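Local coordinates for protein mitochondrial enolase superfamily member 1 (Homo sapiens, PDB 4A35) that catalyses the magnesium-dependent dehydration of L-fuconate to 2-keto-3-deoxy-L-fuconate, a step in the catabolism of L-fucose, at residues 273-277 with 324-328. Numbering follows the deposited sequence.
With MG (magnesium ion), chain B.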
loop_
_atom_site.group_PDB
_atom_site.type_symbol
_atom_site.label_atom_id
_atom_site.label_comp_id
_atom_site.label_asym_id
_atom_site.label_seq_id
_atom_site.Cartn_x
_atom_site.Cartn_y
_atom_site.Cartn_z
ATOM N N PRO A 273 -27.899 -3.213 -13.734
ATOM C CA PRO A 273 -26.470 -2.931 -14.016
ATOM C C PRO A 273 -25.683 -4.199 -14.427
ATOM O O PRO A 273 -25.929 -5.274 -13.874
ATOM C CB PRO A 273 -25.953 -2.393 -12.671
ATOM C CG PRO A 273 -26.827 -2.998 -11.642
ATOM C CD PRO A 273 -28.211 -3.095 -12.286
ATOM N N LEU A 274 -24.790 -4.098 -15.424
ATOM C CA LEU A 274 -23.930 -5.262 -15.767
ATOM C C LEU A 274 -22.990 -5.623 -14.588
ATOM O O LEU A 274 -22.772 -6.805 -14.224
ATOM C CB LEU A 274 -23.107 -4.954 -17.035
ATOM C CG LEU A 274 -22.016 -6.007 -17.375
ATOM C CD1 LEU A 274 -22.666 -7.367 -17.770
ATOM C CD2 LEU A 274 -21.119 -5.514 -18.493
ATOM N N TRP A 275 -22.417 -4.584 -13.975
ATOM C CA TRP A 275 -21.548 -4.775 -12.856
ATOM C C TRP A 275 -21.654 -3.635 -11.856
ATOM O O TRP A 275 -22.128 -2.510 -12.187
ATOM C CB TRP A 275 -20.065 -4.944 -13.287
ATOM C CG TRP A 275 -19.316 -3.733 -13.790
ATOM C CD1 TRP A 275 -18.997 -2.600 -13.087
ATOM C CD2 TRP A 275 -18.548 -3.678 -15.005
ATOM N NE1 TRP A 275 -18.176 -1.779 -13.853
ATOM C CE2 TRP A 275 -17.869 -2.424 -15.022
ATOM C CE3 TRP A 275 -18.387 -4.566 -16.102
ATOM C CZ2 TRP A 275 -17.017 -2.046 -16.074
ATOM C CZ3 TRP A 275 -17.564 -4.179 -17.152
ATOM C CH2 TRP A 275 -16.864 -2.947 -17.120
ATOM N N ILE A 276 -21.224 -3.947 -10.639
ATOM C CA ILE A 276 -20.980 -2.964 -9.570
ATOM C C ILE A 276 -19.465 -2.947 -9.364
ATOM O O ILE A 276 -18.847 -3.994 -9.051
ATOM C CB ILE A 276 -21.778 -3.148 -8.226
ATOM C CG1 ILE A 276 -21.276 -2.040 -7.224
ATOM C CG2 ILE A 276 -21.546 -4.547 -7.582
ATOM C CD1 ILE A 276 -21.689 -0.508 -7.621
ATOM N N GLU A 277 -18.878 -1.772 -9.585
ATOM C CA GLU A 277 -17.439 -1.605 -9.505
ATOM C C GLU A 277 -17.038 -1.043 -8.111
ATOM O O GLU A 277 -17.686 -0.123 -7.589
ATOM C CB GLU A 277 -17.002 -0.682 -10.648
ATOM C CG GLU A 277 -15.516 -0.319 -10.656
ATOM C CD GLU A 277 -15.183 0.488 -11.910
ATOM O OE1 GLU A 277 -15.904 0.300 -12.917
ATOM O OE2 GLU A 277 -14.145 1.198 -11.932
ATOM N N GLN A 324 -16.104 -10.727 -11.201
ATOM C CA GLN A 324 -16.524 -11.206 -12.533
ATOM C C GLN A 324 -15.774 -10.433 -13.635
ATOM O O GLN A 324 -15.723 -10.902 -14.774
ATOM C CB GLN A 324 -18.049 -11.061 -12.723
ATOM C CG GLN A 324 -18.866 -12.132 -11.973
ATOM C CD GLN A 324 -18.597 -12.181 -10.475
ATOM O OE1 GLN A 324 -18.836 -11.220 -9.729
ATOM N NE2 GLN A 324 -18.025 -13.291 -10.002
ATOM N N PHE A 325 -15.258 -9.222 -13.316
ATOM C CA PHE A 325 -14.540 -8.364 -14.284
ATOM C C PHE A 325 -13.348 -7.774 -13.579
ATOM O O PHE A 325 -13.484 -7.204 -12.475
ATOM C CB PHE A 325 -15.437 -7.224 -14.794
ATOM C CG PHE A 325 -16.779 -7.697 -15.321
ATOM C CD1 PHE A 325 -17.880 -7.817 -14.462
ATOM C CD2 PHE A 325 -16.963 -7.935 -16.682
ATOM C CE1 PHE A 325 -19.149 -8.171 -14.962
ATOM C CE2 PHE A 325 -18.225 -8.307 -17.179
ATOM C CZ PHE A 325 -19.307 -8.430 -16.313
ATOM N N LEU A 326 -12.180 -7.988 -14.169
ATOM C CA LEU A 326 -10.923 -7.557 -13.521
ATOM C C LEU A 326 -10.449 -6.300 -14.176
ATOM O O LEU A 326 -10.188 -6.280 -15.371
ATOM C CB LEU A 326 -9.905 -8.723 -13.619
ATOM C CG LEU A 326 -8.590 -8.522 -12.823
ATOM C CD1 LEU A 326 -7.970 -9.878 -12.473
ATOM C CD2 LEU A 326 -7.570 -7.688 -13.660
ATOM N N GLN A 327 -10.242 -5.244 -13.367
ATOM C CA GLN A 327 -9.888 -3.954 -13.958
ATOM C C GLN A 327 -8.430 -3.594 -13.714
ATOM O O GLN A 327 -8.104 -3.014 -12.693
ATOM C CB GLN A 327 -10.840 -2.876 -13.403
ATOM C CG GLN A 327 -12.298 -3.338 -13.724
ATOM C CD GLN A 327 -13.339 -2.520 -13.110
ATOM O OE1 GLN A 327 -13.375 -2.362 -11.883
ATOM N NE2 GLN A 327 -14.231 -2.014 -13.955
ATOM N N ILE A 328 -7.587 -3.857 -14.719
ATOM C CA ILE A 328 -6.197 -3.440 -14.643
ATOM C C ILE A 328 -6.091 -1.911 -14.735
ATOM O O ILE A 328 -6.986 -1.238 -15.243
ATOM C CB ILE A 328 -5.328 -4.105 -15.758
ATOM C CG1 ILE A 328 -5.759 -3.679 -17.192
ATOM C CG2 ILE A 328 -5.136 -5.655 -15.505
ATOM C CD1 ILE A 328 -4.728 -4.103 -18.406
HETATM MG MG MG B . -13.802 3.116 -10.974
HETATM O O HOH W 1 -13.129 5.356 -10.379
HETATM O O HOH W 2 -13.971 2.702 -9.078
HETATM O O HOH W 3 -13.529 4.121 -12.637
#
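With E277 CG trans to the backbone N (chi1 176°) and the chain straight beyond it, the carboxylate is carried far enough to meet the amide of Q327, whose own chain leaves CA trans to the carbonyl carbon (chi1 -57°) and runs extended from the other segment. Q327 NE2 donates to E277 OE1 at 3.0 Å, arriving from above the carboxylate plane. The same oxygen takes a second hydrogen bond from W275 NE1, at 3.2 Å, through its anti lone pair, the oxygen lying somewhat out of the indole plane. These two N-H groups approach OE1 from different directions and should restrain rotation of the carboxylate; K221 NZ adds a salt bridge to the same oxygen. The arrangement illustrates how a second shell positions a metal ligand: while OE1 is gripped by protein donors, E277 OE2 binds the magnesium ion at 2.2 Å. D251, E306 and three waters complete the coordination.

Beneath this polar end the contact turns apolar. W275 CE3 sits over the centre of one face of the F325 ring, 3.6 Å from F325 CG, and the two ring planes are inclined at 49°, an oblique pairing. L274 CG touches F325 CZ at 3.8 Å, extending the cluster to the exposed edge of the contact. On the same side of the indole, farther along the ring, W275 CZ2 lies 3.5 Å from Q327 NE2, with the amide nearly perpendicular to the ring.

Strand 301-304 lies between the two strands in the parallel sheet, and its A303 touches W275, F325 and Q327. Side chains thus meet across an intervening strand inside the (β/α)-barrel of the enolase superfamily, leading up to its three-carboxylate magnesium site.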